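Local structure of purine phosphoribosyltransferase (Pyrococcus horikoshii, 1VDM) at residues G[92-97]-G[122-127]; G[113-118]-G[128-133]; G[6-11]-G[142-147]. The protein probably transfers phosphoribosyl groups to or from purine bases, as expected of a type I phosphoribosyltransferase. All coordinates share one frame; numbering follows the deposited sequence.

Contact 1 of 3, residues G[92-97]-G[122-127]; sequences VSDTGK and KPWTSV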
# COMPACT_ATOMS: atom_id res chain seq x y z
N VAL G 92 -38.01 -14.72 -4.95
CA VAL G 92 -38.70 -15.96 -5.29
C VAL G 92 -40.23 -15.79 -5.31
O VAL G 92 -40.81 -15.02 -4.56
CB VAL G 92 -38.32 -17.03 -4.27
CG1 VAL G 92 -38.79 -16.62 -2.88
CG2 VAL G 92 -38.95 -18.36 -4.64
N SER G 93 -40.86 -16.52 -6.25
CA SER G 93 -42.31 -16.49 -6.34
C SER G 93 -42.93 -17.69 -5.63
O SER G 93 -43.02 -18.79 -6.17
CB SER G 93 -42.67 -16.53 -7.83
OG SER G 93 -43.98 -16.00 -8.01
N ASP G 94 -43.31 -17.49 -4.35
CA ASP G 94 -43.86 -18.60 -3.59
C ASP G 94 -45.35 -18.80 -3.87
O ASP G 94 -45.77 -19.74 -4.53
CB ASP G 94 -43.65 -18.34 -2.10
CG ASP G 94 -43.74 -19.66 -1.36
OD1 ASP G 94 -43.19 -19.75 -0.26
OD2 ASP G 94 -44.34 -20.59 -1.89
N THR G 95 -46.18 -17.90 -3.31
CA THR G 95 -47.60 -17.98 -3.61
C THR G 95 -48.02 -16.99 -4.69
O THR G 95 -49.05 -17.14 -5.34
CB THR G 95 -48.39 -17.72 -2.32
OG1 THR G 95 -48.10 -16.40 -1.85
CG2 THR G 95 -47.99 -18.73 -1.25
N GLY G 96 -47.18 -15.98 -4.89
CA GLY G 96 -47.46 -14.96 -5.89
C GLY G 96 -48.29 -13.86 -5.28
O GLY G 96 -48.75 -12.93 -5.95
N LYS G 97 -48.49 -13.98 -3.98
CA LYS G 97 -49.27 -13.03 -3.22
C LYS G 97 -48.69 -11.62 -3.37
O LYS G 97 -49.38 -10.71 -3.85
CB LYS G 97 -49.27 -13.47 -1.75
CG LYS G 97 -50.17 -12.68 -0.82
CD LYS G 97 -49.98 -13.17 0.62
CE LYS G 97 -48.53 -13.04 1.08
NZ LYS G 97 -48.30 -13.58 2.45
N LYS G 122 -41.79 -21.35 -6.94
CA LYS G 122 -42.35 -22.59 -6.41
C LYS G 122 -43.54 -22.97 -7.30
O LYS G 122 -44.36 -22.12 -7.66
CB LYS G 122 -42.73 -22.39 -4.95
CG LYS G 122 -41.49 -22.30 -4.06
CD LYS G 122 -41.79 -21.80 -2.67
CE LYS G 122 -40.58 -21.97 -1.77
NZ LYS G 122 -40.89 -21.58 -0.37
N PRO G 123 -43.64 -24.26 -7.67
CA PRO G 123 -44.68 -24.86 -8.52
C PRO G 123 -46.11 -24.32 -8.44
O PRO G 123 -46.78 -24.18 -9.46
CB PRO G 123 -44.60 -26.34 -8.15
CG PRO G 123 -43.15 -26.53 -7.87
CD PRO G 123 -42.81 -25.31 -7.05
N TRP G 124 -46.57 -24.02 -7.24
CA TRP G 124 -47.93 -23.56 -7.06
C TRP G 124 -48.22 -22.08 -7.21
O TRP G 124 -49.38 -21.69 -7.30
CB TRP G 124 -48.42 -23.98 -5.67
CG TRP G 124 -47.46 -23.62 -4.59
CD1 TRP G 124 -47.27 -22.39 -4.05
CD2 TRP G 124 -46.54 -24.50 -3.95
NE1 TRP G 124 -46.28 -22.44 -3.10
CE2 TRP G 124 -45.81 -23.73 -3.02
CE3 TRP G 124 -46.25 -25.87 -4.06
CZ2 TRP G 124 -44.81 -24.28 -2.20
CZ3 TRP G 124 -45.25 -26.42 -3.26
CH2 TRP G 124 -44.55 -25.62 -2.34
N THR G 125 -47.17 -21.26 -7.24
CA THR G 125 -47.33 -19.81 -7.36
C THR G 125 -48.42 -19.39 -8.35
O THR G 125 -48.65 -20.06 -9.36
CB THR G 125 -46.01 -19.17 -7.80
OG1 THR G 125 -46.17 -17.74 -7.83
CG2 THR G 125 -45.63 -19.64 -9.19
N SER G 126 -49.09 -18.28 -8.06
CA SER G 126 -50.13 -17.77 -8.94
C SER G 126 -49.52 -16.77 -9.92
O SER G 126 -50.23 -16.19 -10.74
CB SER G 126 -51.23 -17.09 -8.12
OG SER G 126 -50.76 -15.88 -7.54
N VAL G 127 -48.21 -16.56 -9.81
CA VAL G 127 -47.50 -15.64 -10.69
C VAL G 127 -46.16 -16.24 -11.11
O VAL G 127 -45.14 -16.07 -10.43
CB VAL G 127 -47.24 -14.27 -10.01
CG1 VAL G 127 -46.27 -13.46 -10.85
CG2 VAL G 127 -48.54 -13.51 -9.86
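Asp94 meets both Lys122 and Trp124, and gives each a different carboxylate oxygen. Asp94 OD1 forms a salt bridge with Lys122 NZ at 2.9 Å. The ammonium group approaches from above the carboxylate plane. Asp94 OD2 accepts from Trp124 NE1 at 2.9 Å, nearly along its own C-O bond. The carboxylate and indole planes are 34° apart. Lys122 is extended beyond CG, which carries NZ past the carboxylate to OD1. Its CB lies over one face of the Trp124 ring, toward the rim. The backbone takes part too: Lys122 N donates to Ser93 O at 2.9 Å.

Ser93 holds the 122-127 loop beyond its type I turn (Lys122 to Thr125). Its OG is anti to the backbone N (chi1 -158°). Ser93 OG donates to Val127 O at 2.7 Å and accepts from Thr125 OG1 at 2.8 Å. Thr125 OG1 also accepts from Val127 N, closing an ST turn. Ser126 N donates to Thr95 O at 2.9 Å. Residues 92-97 probably belong to the PRPP-binding motif of type I phosphoribosyltransferases, whose loop holds the 5'-phosphate in relatives. One partner on each oxygen fixes the rotation of the carboxylate, and the hydroxyl chain from Thr125 through Ser93 to Val127 O ties the 122-127 loop to residues 92-97.

Contact 2 of 3, residues G[113-118]-G[128-133]; sequences EIKIAC and VPDYYV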
# COMPACT_ATOMS: atom_id res chain seq x y z
N GLU G 113 -44.97 -1.98 -20.79
CA GLU G 113 -44.86 -3.43 -20.80
C GLU G 113 -44.32 -3.85 -19.43
O GLU G 113 -43.60 -3.09 -18.79
CB GLU G 113 -43.89 -3.88 -21.90
CG GLU G 113 -44.06 -5.32 -22.36
CD GLU G 113 -43.04 -5.71 -23.43
OE1 GLU G 113 -42.66 -4.84 -24.24
OE2 GLU G 113 -42.63 -6.90 -23.47
N ILE G 114 -44.68 -5.04 -18.98
CA ILE G 114 -44.21 -5.51 -17.68
C ILE G 114 -43.71 -6.94 -17.75
O ILE G 114 -44.39 -7.83 -18.25
CB ILE G 114 -45.31 -5.44 -16.62
CG1 ILE G 114 -45.76 -3.98 -16.43
CG2 ILE G 114 -44.81 -6.01 -15.31
CD1 ILE G 114 -46.98 -3.83 -15.55
N LYS G 115 -42.51 -7.15 -17.23
CA LYS G 115 -41.88 -8.46 -17.19
C LYS G 115 -41.52 -8.73 -15.73
O LYS G 115 -41.38 -7.80 -14.95
CB LYS G 115 -40.62 -8.48 -18.05
CG LYS G 115 -40.62 -9.55 -19.12
CD LYS G 115 -41.65 -9.27 -20.20
CE LYS G 115 -41.62 -10.33 -21.29
NZ LYS G 115 -42.71 -10.11 -22.27
N ILE G 116 -41.36 -9.99 -15.38
CA ILE G 116 -41.04 -10.35 -14.00
C ILE G 116 -39.87 -11.31 -13.91
O ILE G 116 -39.87 -12.36 -14.55
CB ILE G 116 -42.26 -10.98 -13.31
CG1 ILE G 116 -43.37 -9.92 -13.18
CG2 ILE G 116 -41.87 -11.56 -11.95
CD1 ILE G 116 -44.70 -10.48 -12.77
N ALA G 117 -38.88 -10.93 -13.10
CA ALA G 117 -37.69 -11.74 -12.92
C ALA G 117 -37.49 -12.12 -11.46
O ALA G 117 -37.63 -11.29 -10.56
CB ALA G 117 -36.47 -10.98 -13.43
N CYS G 118 -37.17 -13.39 -11.23
CA CYS G 118 -36.96 -13.92 -9.89
C CYS G 118 -35.81 -14.91 -9.89
O CYS G 118 -35.48 -15.49 -10.92
CB CYS G 118 -38.21 -14.66 -9.39
SG CYS G 118 -39.62 -13.62 -9.02
N VAL G 128 -46.18 -16.94 -12.24
CA VAL G 128 -44.97 -17.55 -12.77
C VAL G 128 -44.09 -16.42 -13.29
O VAL G 128 -44.57 -15.54 -14.02
CB VAL G 128 -45.29 -18.52 -13.93
CG1 VAL G 128 -43.99 -19.13 -14.47
CG2 VAL G 128 -46.23 -19.60 -13.45
N PRO G 129 -42.81 -16.42 -12.91
CA PRO G 129 -41.91 -15.36 -13.38
C PRO G 129 -41.61 -15.52 -14.87
O PRO G 129 -41.53 -16.64 -15.38
CB PRO G 129 -40.66 -15.56 -12.51
CG PRO G 129 -41.21 -16.20 -11.26
CD PRO G 129 -42.18 -17.20 -11.84
N ASP G 130 -41.45 -14.41 -15.58
CA ASP G 130 -41.14 -14.50 -16.99
C ASP G 130 -39.72 -15.04 -17.13
O ASP G 130 -39.39 -15.69 -18.12
CB ASP G 130 -41.28 -13.14 -17.66
CG ASP G 130 -42.69 -12.62 -17.56
OD1 ASP G 130 -42.97 -11.82 -16.64
OD2 ASP G 130 -43.54 -13.02 -18.39
N TYR G 131 -38.91 -14.79 -16.10
CA TYR G 131 -37.53 -15.26 -16.06
C TYR G 131 -37.16 -15.68 -14.63
O TYR G 131 -37.33 -14.91 -13.70
CB TYR G 131 -36.54 -14.17 -16.49
CG TYR G 131 -36.86 -13.49 -17.80
CD1 TYR G 131 -37.56 -12.29 -17.83
CD2 TYR G 131 -36.46 -14.05 -19.01
CE1 TYR G 131 -37.86 -11.66 -19.03
CE2 TYR G 131 -36.76 -13.43 -20.22
CZ TYR G 131 -37.45 -12.23 -20.22
OH TYR G 131 -37.75 -11.62 -21.41
N TYR G 132 -36.65 -16.90 -14.46
CA TYR G 132 -36.24 -17.38 -13.15
C TYR G 132 -35.21 -18.49 -13.32
O TYR G 132 -35.06 -19.02 -14.41
CB TYR G 132 -37.46 -17.87 -12.33
CG TYR G 132 -38.08 -19.18 -12.76
CD1 TYR G 132 -37.50 -20.40 -12.42
CD2 TYR G 132 -39.26 -19.20 -13.51
CE1 TYR G 132 -38.07 -21.61 -12.81
CE2 TYR G 132 -39.84 -20.41 -13.90
CZ TYR G 132 -39.24 -21.61 -13.56
OH TYR G 132 -39.79 -22.80 -13.97
N VAL G 133 -34.50 -18.83 -12.25
CA VAL G 133 -33.46 -19.85 -12.32
C VAL G 133 -33.71 -21.12 -11.51
O VAL G 133 -33.47 -22.23 -12.00
CB VAL G 133 -32.10 -19.27 -11.86
CG1 VAL G 133 -31.02 -20.35 -11.89
CG2 VAL G 133 -31.71 -18.11 -12.75
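Asp130 reaches along strand 113-118 to a backbone N-H of Ile116. Its CB lies 3.5 Å from Ile116 O. CG comes near both Ile116 N and the side chain of Lys115, with Asp130 CG 4.0 Å from Lys115 CG. OD1 ends the reach: Ile116 N donates to Asp130 OD1 at 2.7 Å, on the anti side of the carboxylate and 22° out of its plane. The bond is bent, 133° at the hydrogen. CG stands anti to the carbonyl carbon (chi1 -61°), which turns the group toward the strand. OD2 makes a long, weak ion pair with Lys152 of the second subunit.

The next residue joins by its backbone. Tyr131 N donates to Ile116 O at 3.0 Å, and Cys118 N donates to Tyr131 O at 2.9 Å. This is a single parallel bridge, with Ala117 opposite Tyr131. Lys115 CG meets the edge of the Tyr131 ring at CE1, 3.5 Å away. Cys118 SG packs on Pro129 CG at 3.8 Å.

Strand 113-118 is an outermost strand of the five-stranded mixed sheet, and Lys115 and Ala117 bond to strand 85-90. Ile116 and Cys118 thus offer backbone groups on the side away from that strand, and the 128-133 loop takes them up through one bridge and one carboxylate.

Contact 3 of 3, residues G[6-11]-G[142-147]; sequences LTWWQV and FPWEEF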
# COMPACT_ATOMS: atom_id res chain seq x y z
N LEU G 6 -29.09 -21.46 -0.60
CA LEU G 6 -28.44 -20.86 -1.76
C LEU G 6 -27.16 -20.10 -1.38
O LEU G 6 -27.17 -19.20 -0.55
CB LEU G 6 -29.44 -19.92 -2.43
CG LEU G 6 -30.41 -20.65 -3.36
CD1 LEU G 6 -31.18 -19.69 -4.26
CD2 LEU G 6 -29.70 -21.64 -4.29
N THR G 7 -26.03 -20.42 -2.01
CA THR G 7 -24.77 -19.70 -1.76
C THR G 7 -24.76 -18.36 -2.51
O THR G 7 -25.59 -18.14 -3.40
CB THR G 7 -23.54 -20.46 -2.27
OG1 THR G 7 -23.55 -20.47 -3.70
CG2 THR G 7 -23.54 -21.87 -1.75
N TRP G 8 -23.83 -17.48 -2.16
CA TRP G 8 -23.73 -16.19 -2.85
C TRP G 8 -23.29 -16.40 -4.30
O TRP G 8 -23.73 -15.67 -5.19
CB TRP G 8 -22.75 -15.24 -2.15
CG TRP G 8 -23.35 -14.43 -1.04
CD1 TRP G 8 -23.08 -14.54 0.29
CD2 TRP G 8 -24.32 -13.38 -1.17
NE1 TRP G 8 -23.82 -13.63 1.00
CE2 TRP G 8 -24.59 -12.91 0.14
CE3 TRP G 8 -24.99 -12.80 -2.25
CZ2 TRP G 8 -25.51 -11.89 0.39
CZ3 TRP G 8 -25.90 -11.78 -2.00
CH2 TRP G 8 -26.15 -11.33 -0.68
N TRP G 9 -22.44 -17.39 -4.54
CA TRP G 9 -21.98 -17.66 -5.90
C TRP G 9 -23.18 -18.15 -6.72
O TRP G 9 -23.29 -17.83 -7.92
CB TRP G 9 -20.85 -18.70 -5.93
CG TRP G 9 -20.19 -18.91 -7.29
CD1 TRP G 9 -19.65 -20.08 -7.76
CD2 TRP G 9 -19.99 -17.94 -8.35
NE1 TRP G 9 -19.14 -19.91 -9.02
CE2 TRP G 9 -19.33 -18.61 -9.41
CE3 TRP G 9 -20.30 -16.58 -8.49
CZ2 TRP G 9 -18.99 -17.96 -10.61
CZ3 TRP G 9 -19.96 -15.94 -9.68
CH2 TRP G 9 -19.31 -16.64 -10.72
N GLN G 10 -24.08 -18.91 -6.08
CA GLN G 10 -25.27 -19.39 -6.77
C GLN G 10 -26.14 -18.19 -7.12
O GLN G 10 -26.73 -18.14 -8.19
CB GLN G 10 -26.08 -20.36 -5.89
CG GLN G 10 -25.53 -21.78 -5.86
CD GLN G 10 -26.34 -22.71 -4.97
OE1 GLN G 10 -26.50 -22.45 -3.77
NE2 GLN G 10 -26.86 -23.79 -5.55
N VAL G 11 -26.21 -17.21 -6.22
CA VAL G 11 -27.02 -16.04 -6.50
C VAL G 11 -26.38 -15.14 -7.57
O VAL G 11 -27.08 -14.56 -8.40
CB VAL G 11 -27.30 -15.22 -5.21
CG1 VAL G 11 -27.99 -13.91 -5.54
CG2 VAL G 11 -28.18 -16.04 -4.27
N PHE G 142 -31.82 -17.80 1.73
CA PHE G 142 -30.88 -17.06 0.89
C PHE G 142 -29.57 -16.74 1.63
O PHE G 142 -29.52 -16.78 2.87
CB PHE G 142 -31.54 -15.79 0.37
CG PHE G 142 -32.63 -16.05 -0.62
CD1 PHE G 142 -33.97 -15.97 -0.25
CD2 PHE G 142 -32.31 -16.41 -1.93
CE1 PHE G 142 -34.99 -16.24 -1.18
CE2 PHE G 142 -33.33 -16.69 -2.87
CZ PHE G 142 -34.67 -16.60 -2.49
N PRO G 143 -28.51 -16.40 0.88
CA PRO G 143 -27.19 -16.08 1.45
C PRO G 143 -27.22 -14.90 2.42
O PRO G 143 -26.36 -14.80 3.29
CB PRO G 143 -26.33 -15.77 0.22
CG PRO G 143 -27.13 -16.26 -0.94
CD PRO G 143 -28.54 -16.05 -0.55
N TRP G 144 -28.19 -14.02 2.26
CA TRP G 144 -28.31 -12.84 3.11
C TRP G 144 -29.29 -13.00 4.28
O TRP G 144 -29.63 -12.02 4.95
CB TRP G 144 -28.72 -11.64 2.27
CG TRP G 144 -30.09 -11.75 1.70
CD1 TRP G 144 -31.27 -11.41 2.31
CD2 TRP G 144 -30.44 -12.23 0.39
NE1 TRP G 144 -32.34 -11.65 1.45
CE2 TRP G 144 -31.85 -12.15 0.27
CE3 TRP G 144 -29.69 -12.71 -0.70
CZ2 TRP G 144 -32.53 -12.53 -0.89
CZ3 TRP G 144 -30.37 -13.10 -1.86
CH2 TRP G 144 -31.77 -13.00 -1.94
N GLU G 145 -29.77 -14.21 4.51
CA GLU G 145 -30.72 -14.46 5.59
C GLU G 145 -30.09 -15.17 6.79
O GLU G 145 -29.21 -16.00 6.63
CB GLU G 145 -31.92 -15.24 5.06
CG GLU G 145 -32.91 -14.35 4.31
CD GLU G 145 -33.96 -15.12 3.52
OE1 GLU G 145 -34.94 -14.48 3.09
OE2 GLU G 145 -33.80 -16.35 3.34
N GLU G 146 -30.55 -14.83 7.99
CA GLU G 146 -30.03 -15.46 9.21
C GLU G 146 -30.80 -16.77 9.49
O GLU G 146 -31.88 -16.99 8.94
CB GLU G 146 -30.15 -14.49 10.40
CG GLU G 146 -29.32 -13.20 10.29
CD GLU G 146 -29.71 -12.32 9.10
OE1 GLU G 146 -30.90 -11.93 9.01
OE2 GLU G 146 -28.84 -12.01 8.26
N PHE G 147 -30.22 -17.63 10.33
CA PHE G 147 -30.83 -18.91 10.69
C PHE G 147 -31.52 -18.90 12.06
O PHE G 147 -31.07 -18.23 12.99
CB PHE G 147 -29.79 -20.02 10.77
CG PHE G 147 -28.91 -20.16 9.57
CD1 PHE G 147 -29.32 -19.70 8.32
CD2 PHE G 147 -27.70 -20.83 9.67
CE1 PHE G 147 -28.54 -19.92 7.20
CE2 PHE G 147 -26.92 -21.06 8.55
CZ PHE G 147 -27.34 -20.61 7.32
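Pro143 is wedged between Trp8, Val11 and the backbone of Leu6 and Thr7, and this is the tight part of the contact. Its CB sits over the face of the five-membered ring of Trp8, a CH-pi contact. Pro143 CG packs on Val11 CG2 at 3.5 Å. That methyl is anti to the carbonyl carbon and beside the backbone N (Val11 chi1 173°), which directs it to the proline. Leu6 packs at the Phe142 end of the contact. It lies alongside Phe142, pointing the same way, with Leu6 CD1 3.9 Å from Phe142 CE2.

Both backbones are shaped by local bonds. Thr7 is the N-cap of helix 8-23 and forms a capping box with Gln10: Gln10 N donates to Thr7 OG1 at 2.9 Å, and Thr7 N donates to Gln10 OE1 at 2.7 Å. Across from it, Phe142 to Glu145 make a type I turn. The two segments continue the paired parallel strands 3-5 and 139-141.

Trp144 packs more loosely against the helix. Val11 CG2 comes only to 4.4 Å from Trp144 CZ3. The Trp8 and Trp144 rings meet obliquely, with planes at 44°, and touch through Trp8 CH2 and Trp144 CE3 at 3.8 Å. Trp144 CB is 3.7 Å from Trp8 CZ2. No hydrogen bond joins the segments. Several polar groups bond to other chains: Trp8 NE1 donates to Asp12 of the fourth subunit, and Pro143 O accepts from Trp9 of the third subunit. Glu146 forms a salt bridge with Arg43 of the fourth subunit.

Contacts 1 and 2 are neighbours, with centres about 12 Å apart. Their segments alternate along the chain, and residues 122-127 run straight into 128-133. They touch where Ser93 packs on Pro129 and Val127 on Ile116. Strands 92-93, 120-121 and 134-135 form a parallel sheet. Contact 1 contains 92-93, and the 122-133 loop used by both contacts joins the other two. Contact 3 encloses both along the chain. Its centre is about 20 Å from each of theirs, and it reaches contact 1 through Val92 on Phe142. It brings residues near the chain's start and end together, next to the small parallel sheet of 3-5 and 139-141. Contacts 2 and 3 meet other subunits, whereas contact 1 touches no other chain.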